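Local coordinates for protein inactive poly [ADP-ribose] polymerase RCD1 (PDB 5NGO) that is an inactive poly(ADP-ribose) polymerase homologue of Arabidopsis, bound by a downy mildew effector that suppresses plant immunity, at residues 29-34 against 176-181; 118-123 against 181-186. All coordinates share one frame; numbering follows the deposited sequence.

Interaction 1. Residues 29-34 against 176-181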
ATOM      1  N   LEU A  29      -4.825   8.230 -16.548  1.00 49.75           N
ATOM      2  CA  LEU A  29      -5.482   7.562 -17.660  1.00 49.99           C
ATOM      3  C   LEU A  29      -6.696   6.725 -17.221  1.00 48.74           C
ATOM      4  O   LEU A  29      -7.679   6.643 -17.950  1.00 47.70           O
ATOM      5  CB  LEU A  29      -4.500   6.659 -18.396  1.00 51.00           C
ATOM      6  CG  LEU A  29      -3.201   7.266 -18.894  1.00 52.09           C
ATOM      7  CD1 LEU A  29      -2.558   6.272 -19.885  1.00 53.60           C
ATOM      8  CD2 LEU A  29      -3.381   8.597 -19.583  1.00 53.39           C
ATOM      9  N   ASP A  30      -6.628   6.110 -16.043  1.00 47.68           N
ATOM     10  CA  ASP A  30      -7.652   5.180 -15.602  1.00 47.25           C
ATOM     11  C   ASP A  30      -7.588   4.888 -14.118  1.00 43.64           C
ATOM     12  O   ASP A  30      -6.520   4.931 -13.523  1.00 42.52           O
ATOM     13  CB  ASP A  30      -7.519   3.842 -16.398  1.00 49.06           C
ATOM     14  CG  ASP A  30      -8.791   2.979 -16.323  1.00 50.49           C
ATOM     15  OD1 ASP A  30      -9.926   3.504 -16.162  1.00 52.31           O
ATOM     16  OD2 ASP A  30      -8.649   1.757 -16.455  1.00 54.30           O
ATOM     17  N   VAL A  31      -8.747   4.619 -13.524  1.00 42.93           N
ATOM     18  CA  VAL A  31      -8.834   4.122 -12.161  1.00 42.64           C
ATOM     19  C   VAL A  31      -9.714   2.885 -12.241  1.00 43.49           C
ATOM     20  O   VAL A  31     -10.870   2.965 -12.683  1.00 47.10           O
ATOM     21  CB  VAL A  31      -9.443   5.156 -11.202  1.00 42.58           C
ATOM     22  CG1 VAL A  31      -9.586   4.570  -9.808  1.00 42.18           C
ATOM     23  CG2 VAL A  31      -8.575   6.390 -11.158  1.00 42.40           C
ATOM     24  N   GLY A  32      -9.157   1.755 -11.803  1.00 42.10           N
ATOM     25  CA  GLY A  32      -9.861   0.493 -11.834  1.00 42.38           C
ATOM     26  C   GLY A  32      -9.984  -0.086 -10.464  1.00 41.64           C
ATOM     27  O   GLY A  32      -9.241   0.262  -9.588  1.00 39.59           O
ATOM     28  N   ARG A  33     -10.890  -1.046 -10.323  1.00 43.14           N
ATOM     29  CA  ARG A  33     -11.113  -1.780  -9.067  1.00 43.82           C
ATOM     30  C   ARG A  33     -11.156  -3.260  -9.355  1.00 45.10           C
ATOM     31  O   ARG A  33     -11.790  -3.620 -10.308  1.00 47.37           O
ATOM     32  CB  ARG A  33     -12.373  -1.310  -8.395  1.00 44.01           C
ATOM     33  CG  ARG A  33     -12.601  -1.871  -6.990  1.00 44.90           C
ATOM     34  CD  ARG A  33     -13.866  -1.334  -6.295  1.00 45.37           C
ATOM     35  NE  ARG A  33     -15.043  -1.668  -7.095  1.00 48.00           N
ATOM     36  CZ  ARG A  33     -15.726  -2.827  -7.080  1.00 50.62           C
ATOM     37  NH1 ARG A  33     -15.395  -3.837  -6.253  1.00 52.17           N
ATOM     38  NH2 ARG A  33     -16.760  -2.980  -7.904  1.00 51.87           N
ATOM     39  N   PHE A  34     -10.414  -4.068  -8.591  1.00 44.96           N
ATOM     40  CA  PHE A  34     -10.400  -5.506  -8.773  1.00 44.63           C
ATOM     41  C   PHE A  34     -11.731  -6.132  -8.405  1.00 43.97           C
ATOM     42  O   PHE A  34     -12.203  -5.882  -7.322  1.00 46.24           O
ATOM     43  CB  PHE A  34      -9.438  -6.145  -7.783  1.00 46.02           C
ATOM     44  CG  PHE A  34      -7.989  -5.779  -7.988  1.00 46.38           C
ATOM     45  CD1 PHE A  34      -7.240  -6.418  -8.971  1.00 47.05           C
ATOM     46  CD2 PHE A  34      -7.357  -4.834  -7.184  1.00 43.33           C
ATOM     47  CE1 PHE A  34      -5.890  -6.116  -9.152  1.00 46.84           C
ATOM     48  CE2 PHE A  34      -6.022  -4.511  -7.373  1.00 44.17           C
ATOM     49  CZ  PHE A  34      -5.285  -5.150  -8.366  1.00 46.16           C
ATOM     50  N   PRO A 176      -5.181  -5.019  -1.686  1.00 39.16           N
ATOM     51  CA  PRO A 176      -5.104  -4.207  -2.901  1.00 38.58           C
ATOM     52  C   PRO A 176      -6.446  -4.006  -3.515  1.00 38.17           C
ATOM     53  O   PRO A 176      -7.089  -4.967  -3.824  1.00 39.86           O
ATOM     54  CB  PRO A 176      -4.193  -5.024  -3.837  1.00 40.00           C
ATOM     55  CG  PRO A 176      -3.775  -6.219  -3.088  1.00 41.00           C
ATOM     56  CD  PRO A 176      -4.641  -6.370  -1.895  1.00 39.84           C
ATOM     57  N   GLU A 177      -6.880  -2.771  -3.670  1.00 38.70           N
ATOM     58  CA  GLU A 177      -8.250  -2.510  -4.073  1.00 40.59           C
ATOM     59  C   GLU A 177      -8.400  -1.811  -5.400  1.00 39.91           C
ATOM     60  O   GLU A 177      -9.277  -2.153  -6.176  1.00 43.81           O
ATOM     61  CB  GLU A 177      -8.962  -1.696  -2.984  1.00 42.49           C
ATOM     62  CG  GLU A 177     -10.474  -1.688  -3.154  1.00 44.13           C
ATOM     63  CD  GLU A 177     -11.221  -1.118  -2.036  1.00 45.03           C
ATOM     64  OE1 GLU A 177     -10.617  -0.443  -1.181  1.00 46.53           O
ATOM     65  OE2 GLU A 177     -12.454  -1.313  -2.003  1.00 46.60           O
ATOM     66  N   PHE A 178      -7.570  -0.806  -5.656  1.00 37.37           N
ATOM     67  CA  PHE A 178      -7.691   0.046  -6.839  1.00 36.93           C
ATOM     68  C   PHE A 178      -6.356   0.143  -7.574  1.00 36.64           C
ATOM     69  O   PHE A 178      -5.319   0.138  -6.937  1.00 34.43           O
ATOM     70  CB  PHE A 178      -8.118   1.435  -6.467  1.00 35.69           C
ATOM     71  CG  PHE A 178      -9.490   1.546  -5.846  1.00 35.05           C
ATOM     72  CD1 PHE A 178      -9.655   1.440  -4.489  1.00 36.30           C
ATOM     73  CD2 PHE A 178     -10.572   1.925  -6.619  1.00 36.16           C
ATOM     74  CE1 PHE A 178     -10.939   1.586  -3.913  1.00 36.23           C
ATOM     75  CE2 PHE A 178     -11.826   2.082  -6.081  1.00 36.48           C
ATOM     76  CZ  PHE A 178     -12.035   1.937  -4.713  1.00 35.88           C
ATOM     77  N   VAL A 179      -6.409   0.192  -8.902  1.00 39.08           N
ATOM     78  CA  VAL A 179      -5.247   0.455  -9.733  1.00 40.87           C
ATOM     79  C   VAL A 179      -5.420   1.801 -10.426  1.00 40.97           C
ATOM     80  O   VAL A 179      -6.441   2.037 -11.087  1.00 43.30           O
ATOM     81  CB  VAL A 179      -5.042  -0.619 -10.822  1.00 44.30           C
ATOM     82  CG1 VAL A 179      -3.806  -0.312 -11.645  1.00 44.73           C
ATOM     83  CG2 VAL A 179      -4.904  -1.998 -10.180  1.00 45.75           C
ATOM     84  N   VAL A 180      -4.418   2.672 -10.286  1.00 41.44           N
ATOM     85  CA  VAL A 180      -4.401   3.967 -10.945  1.00 42.73           C
ATOM     86  C   VAL A 180      -3.342   3.906 -12.033  1.00 43.68           C
ATOM     87  O   VAL A 180      -2.169   3.655 -11.733  1.00 44.71           O
ATOM     88  CB  VAL A 180      -4.066   5.102  -9.944  1.00 42.65           C
ATOM     89  CG1 VAL A 180      -3.934   6.440 -10.678  1.00 43.56           C
ATOM     90  CG2 VAL A 180      -5.145   5.204  -8.878  1.00 41.36           C
ATOM     91  N   ARG A 181      -3.768   4.118 -13.283  1.00 43.60           N
ATOM     92  CA  ARG A 181      -2.865   4.204 -14.426  1.00 44.17           C
ATOM     93  C   ARG A 181      -2.561   5.661 -14.708  1.00 43.28           C
ATOM     94  O   ARG A 181      -3.477   6.469 -14.828  1.00 42.01           O
ATOM     95  CB  ARG A 181      -3.505   3.585 -15.666  1.00 46.74           C
ATOM     96  CG  ARG A 181      -3.735   2.100 -15.540  1.00 48.96           C
ATOM     97  CD  ARG A 181      -4.366   1.502 -16.785  1.00 51.52           C
ATOM     98  NE  ARG A 181      -4.766   0.128 -16.495  1.00 52.90           N
ATOM     99  CZ  ARG A 181      -5.192  -0.754 -17.383  1.00 56.66           C
ATOM    100  NH1 ARG A 181      -5.228  -0.466 -18.678  1.00 60.88           N
ATOM    101  NH2 ARG A 181      -5.539  -1.968 -16.966  1.00 58.60           N
TER
HETATM  102  O   HOH W   1     -13.762  -3.434  -3.415  1.00 43.29           O

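Interaction 2. Residues 118-123 against 181-186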
ATOM      1  N   ASN A 118       4.259   1.447 -23.261  1.00 61.71           N
ATOM      2  CA  ASN A 118       3.553   2.648 -23.736  1.00 59.73           C
ATOM      3  C   ASN A 118       3.779   3.926 -22.906  1.00 57.18           C
ATOM      4  O   ASN A 118       3.107   4.950 -23.147  1.00 55.65           O
ATOM      5  CB  ASN A 118       2.047   2.347 -23.809  1.00 58.09           C
ATOM      6  CG  ASN A 118       1.728   1.186 -24.749  1.00 59.89           C
ATOM      7  OD1 ASN A 118       2.056   1.213 -25.929  1.00 64.26           O
ATOM      8  ND2 ASN A 118       1.090   0.161 -24.233  1.00 58.70           N
ATOM      9  N   GLY A 119       4.690   3.889 -21.935  1.00 56.08           N
ATOM     10  CA  GLY A 119       4.906   5.039 -21.048  1.00 55.73           C
ATOM     11  C   GLY A 119       3.953   5.124 -19.853  1.00 53.65           C
ATOM     12  O   GLY A 119       3.968   6.118 -19.147  1.00 54.45           O
ATOM     13  N   VAL A 120       3.180   4.076 -19.612  1.00 50.50           N
ATOM     14  CA  VAL A 120       2.156   4.105 -18.573  1.00 48.27           C
ATOM     15  C   VAL A 120       2.732   3.484 -17.300  1.00 46.73           C
ATOM     16  O   VAL A 120       3.472   2.506 -17.349  1.00 45.84           O
ATOM     17  CB  VAL A 120       0.857   3.377 -19.042  1.00 47.60           C
ATOM     18  CG1 VAL A 120      -0.191   3.294 -17.957  1.00 44.97           C
ATOM     19  CG2 VAL A 120       0.282   4.011 -20.286  1.00 49.05           C
ATOM     20  N   ARG A 121       2.352   4.072 -16.174  1.00 45.40           N
ATOM     21  CA  ARG A 121       2.762   3.642 -14.843  1.00 45.39           C
ATOM     22  C   ARG A 121       1.544   3.216 -14.038  1.00 44.46           C
ATOM     23  O   ARG A 121       0.419   3.601 -14.364  1.00 44.26           O
ATOM     24  CB  ARG A 121       3.462   4.795 -14.131  1.00 45.41           C
ATOM     25  CG  ARG A 121       4.756   5.231 -14.778  1.00 47.43           C
ATOM     26  CD  ARG A 121       5.233   6.524 -14.137  1.00 48.61           C
ATOM     27  NE  ARG A 121       6.408   7.073 -14.813  1.00 48.94           N
ATOM     28  CZ  ARG A 121       7.675   6.920 -14.429  1.00 49.72           C
ATOM     29  NH1 ARG A 121       8.009   6.218 -13.337  1.00 48.68           N
ATOM     30  NH2 ARG A 121       8.627   7.488 -15.156  1.00 53.07           N
ATOM     31  N   TYR A 122       1.780   2.426 -12.998  1.00 44.12           N
ATOM     32  CA  TYR A 122       0.715   1.773 -12.241  1.00 44.37           C
ATOM     33  C   TYR A 122       0.986   1.848 -10.758  1.00 42.73           C
ATOM     34  O   TYR A 122       2.032   1.406 -10.288  1.00 44.19           O
ATOM     35  CB  TYR A 122       0.590   0.303 -12.627  1.00 46.41           C
ATOM     36  CG  TYR A 122       0.355   0.052 -14.091  1.00 47.61           C
ATOM     37  CD1 TYR A 122       1.407  -0.020 -14.982  1.00 49.57           C
ATOM     38  CD2 TYR A 122      -0.944  -0.106 -14.590  1.00 48.14           C
ATOM     39  CE1 TYR A 122       1.190  -0.250 -16.336  1.00 51.46           C
ATOM     40  CE2 TYR A 122      -1.189  -0.358 -15.939  1.00 49.50           C
ATOM     41  CZ  TYR A 122      -0.109  -0.417 -16.819  1.00 51.28           C
ATOM     42  OH  TYR A 122      -0.297  -0.662 -18.161  1.00 52.95           O
ATOM     43  N   MET A 123       0.025   2.384 -10.018  1.00 43.13           N
ATOM     44  CA  MET A 123       0.089   2.486  -8.564  1.00 44.30           C
ATOM     45  C   MET A 123      -1.195   1.864  -7.986  1.00 41.80           C
ATOM     46  O   MET A 123      -2.299   2.171  -8.469  1.00 39.68           O
ATOM     47  CB  MET A 123       0.155   3.964  -8.193  1.00 45.83           C
ATOM     48  CG  MET A 123       0.323   4.236  -6.696  1.00 48.19           C
ATOM     49  SD  MET A 123       1.989   4.512  -6.169  1.00 54.74           S
ATOM     50  CE  MET A 123       2.025   6.288  -6.290  1.00 55.88           C
ATOM     51  N   ARG A 181      -3.768   4.118 -13.283  1.00 43.60           N
ATOM     52  CA  ARG A 181      -2.865   4.204 -14.426  1.00 44.17           C
ATOM     53  C   ARG A 181      -2.561   5.661 -14.708  1.00 43.28           C
ATOM     54  O   ARG A 181      -3.477   6.469 -14.828  1.00 42.01           O
ATOM     55  CB  ARG A 181      -3.505   3.585 -15.666  1.00 46.74           C
ATOM     56  CG  ARG A 181      -3.735   2.100 -15.540  1.00 48.96           C
ATOM     57  CD  ARG A 181      -4.366   1.502 -16.785  1.00 51.52           C
ATOM     58  NE  ARG A 181      -4.766   0.128 -16.495  1.00 52.90           N
ATOM     59  CZ  ARG A 181      -5.192  -0.754 -17.383  1.00 56.66           C
ATOM     60  NH1 ARG A 181      -5.228  -0.466 -18.678  1.00 60.88           N
ATOM     61  NH2 ARG A 181      -5.539  -1.968 -16.966  1.00 58.60           N
ATOM     62  N   PHE A 182      -1.274   5.987 -14.847  1.00 42.61           N
ATOM     63  CA  PHE A 182      -0.850   7.372 -15.026  1.00 42.27           C
ATOM     64  C   PHE A 182       0.452   7.532 -15.834  1.00 44.46           C
ATOM     65  O   PHE A 182       1.105   6.547 -16.187  1.00 43.68           O
ATOM     66  CB  PHE A 182      -0.729   8.050 -13.657  1.00 40.55           C
ATOM     67  CG  PHE A 182       0.415   7.542 -12.819  1.00 39.98           C
ATOM     68  CD1 PHE A 182       0.310   6.350 -12.118  1.00 39.62           C
ATOM     69  CD2 PHE A 182       1.594   8.268 -12.716  1.00 41.03           C
ATOM     70  CE1 PHE A 182       1.348   5.879 -11.345  1.00 39.48           C
ATOM     71  CE2 PHE A 182       2.646   7.806 -11.933  1.00 42.53           C
ATOM     72  CZ  PHE A 182       2.518   6.604 -11.245  1.00 41.56           C
ATOM     73  N   LYS A 183       0.791   8.788 -16.130  1.00 46.33           N
ATOM     74  CA  LYS A 183       2.086   9.146 -16.735  1.00 51.09           C
ATOM     75  C   LYS A 183       2.768  10.298 -15.995  1.00 52.55           C
ATOM     76  O   LYS A 183       2.110  11.062 -15.319  1.00 51.12           O
ATOM     77  CB  LYS A 183       1.927   9.550 -18.188  1.00 51.70           C
ATOM     78  CG  LYS A 183       1.293   8.503 -19.073  1.00 53.17           C
ATOM     79  CD  LYS A 183       1.313   8.905 -20.539  1.00 54.69           C
ATOM     80  CE  LYS A 183       1.645   7.692 -21.405  1.00 57.11           C
ATOM     81  NZ  LYS A 183       1.422   7.917 -22.850  1.00 60.13           N
ATOM     82  N   LEU A 184       4.088  10.377 -16.167  1.00 57.38           N
ATOM     83  CA  LEU A 184       4.916  11.524 -15.729  1.00 61.89           C
ATOM     84  C   LEU A 184       5.789  12.033 -16.881  1.00 65.39           C
ATOM     85  O   LEU A 184       5.996  11.322 -17.856  1.00 69.25           O
ATOM     86  CB  LEU A 184       5.829  11.131 -14.582  1.00 60.82           C
ATOM     87  CG  LEU A 184       5.216  10.515 -13.333  1.00 58.70           C
ATOM     88  CD1 LEU A 184       6.346  10.036 -12.408  1.00 59.92           C
ATOM     89  CD2 LEU A 184       4.285  11.479 -12.587  1.00 57.41           C
ATOM     90  N   SER A 185       6.339  13.240 -16.734  1.00 71.71           N
ATOM     91  CA  SER A 185       7.252  13.856 -17.722  1.00 77.95           C
ATOM     92  C   SER A 185       8.748  13.455 -17.579  1.00 84.72           C
ATOM     93  O   SER A 185       9.069  12.380 -17.024  1.00 81.30           O
ATOM     94  CB  SER A 185       7.102  15.368 -17.666  1.00 78.60           C
ATOM     95  OG  SER A 185       7.587  15.889 -16.445  1.00 79.06           O
ATOM     96  N   ASN A 186       9.691  14.201 -18.172  1.00 94.02           N
ATOM     97  CA  ASN A 186      11.103  13.741 -18.252  1.00 97.91           C
ATOM     98  C   ASN A 186      12.093  14.891 -18.009  1.00102.56           C
ATOM     99  O   ASN A 186      13.248  14.670 -17.621  1.00107.04           O
ATOM    100  CB  ASN A 186      11.376  13.078 -19.624  1.00100.29           C
ATOM    101  CG  ASN A 186      10.440  11.896 -19.921  1.00 97.98           C
ATOM    102  OD1 ASN A 186      10.481  10.864 -19.241  1.00 96.23           O
ATOM    103  ND2 ASN A 186       9.598  12.045 -20.950  1.00 96.81           N
TER
HETATM  104  O   HOH W   2       4.983   7.911 -17.338  1.00 45.75           O

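Interaction 1. Residues 29-34 against 176-181
Arg33 carries its CG and CD slantwise across the Phe178 ring. Its CG sits over one face, offset toward the rim, and Arg33 CD lies 4.0 Å from Phe178 CE2. The Arg33 chain then bends at chi3 (60°), and the guanidinium plane stands 70° from the ring plane, not stacked on it. A water continues the contact, accepting from Arg33 NH1 and donating to Glu177 OE2. That carboxylate also has a salt bridge to Arg127.

Next along the chain, Phe34 packs on Pro176 and Val179. Its CZ touches Val179 CG2 at 3.7 Å, its CE2 meets Pro176 CB at 4.0 Å, and Glu177 CA lies at the ring edge. On the Phe178 side of the sheet, Val31 packs loosely against Phe178 and Val180.

The backbones form an antiparallel ladder within the mixed beta sheet of the PARP domain. Gly32 and Val179 bond both ways, Gly32 N to Val179 O at 2.8 Å. Phe34 N to Glu177 O, 3.3 Å, closes one end. At the other end a classic beta bulge sets Leu29 and Asp30 both against Arg181; Leu29 N bonds to Arg181 O at 2.8 Å and the Asp30 N bond is weak. Asp30 OD2 lies over the Arg181 guanidinium face, a proximity of charges without a salt bridge.

Strand 28-33 is outermost in the sheet of this chain, and 121-129 flanks 174-182 on its far side. Helix 9-19 covers Val31, Phe178 and Val180 through Val12, while helix 77-80 meets Phe34 and Pro176.

Interaction 2. Residues 118-123 against 181-186
Arg121 runs across the Phe182 ring and on to Leu184. Its CB stands over one ring face, 3.7 Å from the centroid of Phe182 and 18° off the ring normal, a CH-pi contact. Its CG passes near Phe182 O, and CD rests 3.6 Å from Phe182 CE2. The chain is extended from CG to NE. At the tip, Leu184 CD1 lies over one face of the Arg121 guanidinium, 3.8 Å from NE. Arg121 NH1 has weak hydrogen bonds to the carbonyls of Arg111 and Cys113.

Phe182 CG stands between its own backbone N and carbonyl carbon (chi1 69°), which turns the ring back under Arg121. The ring also meets Met123, with CE1 3.9 Å from Met123 CB. Beneath these side chains the backbones of Arg121 and Phe182 bond in both directions, an antiparallel pair in the central sheet of the PARP domain, and Arg121 N to Phe182 O is the shorter at 2.8 Å.

On the other face of the sheet, Tyr122 CE2 touches Arg181 CG at 3.6 Å, with ring and guanidinium planes 69° apart. Tyr122 OH is hydrogen-bonded to Asp116. Lys183 passes along Gly119 O and ends in a weak bond from NZ to Asn118 O.

One water donates to Gly119 O and accepts from Arg121 NE and Leu184 N. Beyond the Arg121-Phe182 pair, this water links Gly119 and Leu184 to the arginine. The arginine contributes in two ways, its carbon chain and guanidinium face to apolar contacts, and its NE to the water with NH1 bonding weakly to carbonyl oxygens.

In the fold
After helix 9-19 the chain enters strand 28-33, the first partner of interaction 1. That contact is closed only when strand 174-182 returns, with 141 residues between the segments, so it brings the N-terminal part of the model beside its C-terminal part. Interaction 2 starts in between, at 118-123, and closes a shorter loop with 181-186, with 57 residues between. The two loops cross, neither nesting in the other, and share Arg181. Strand 174-182 thus lies between 28-33 and 121-129 in the mixed sheet. The contacts also touch directly: Val180 N probably bonds to Met123 O, and Leu29 packs on Val120.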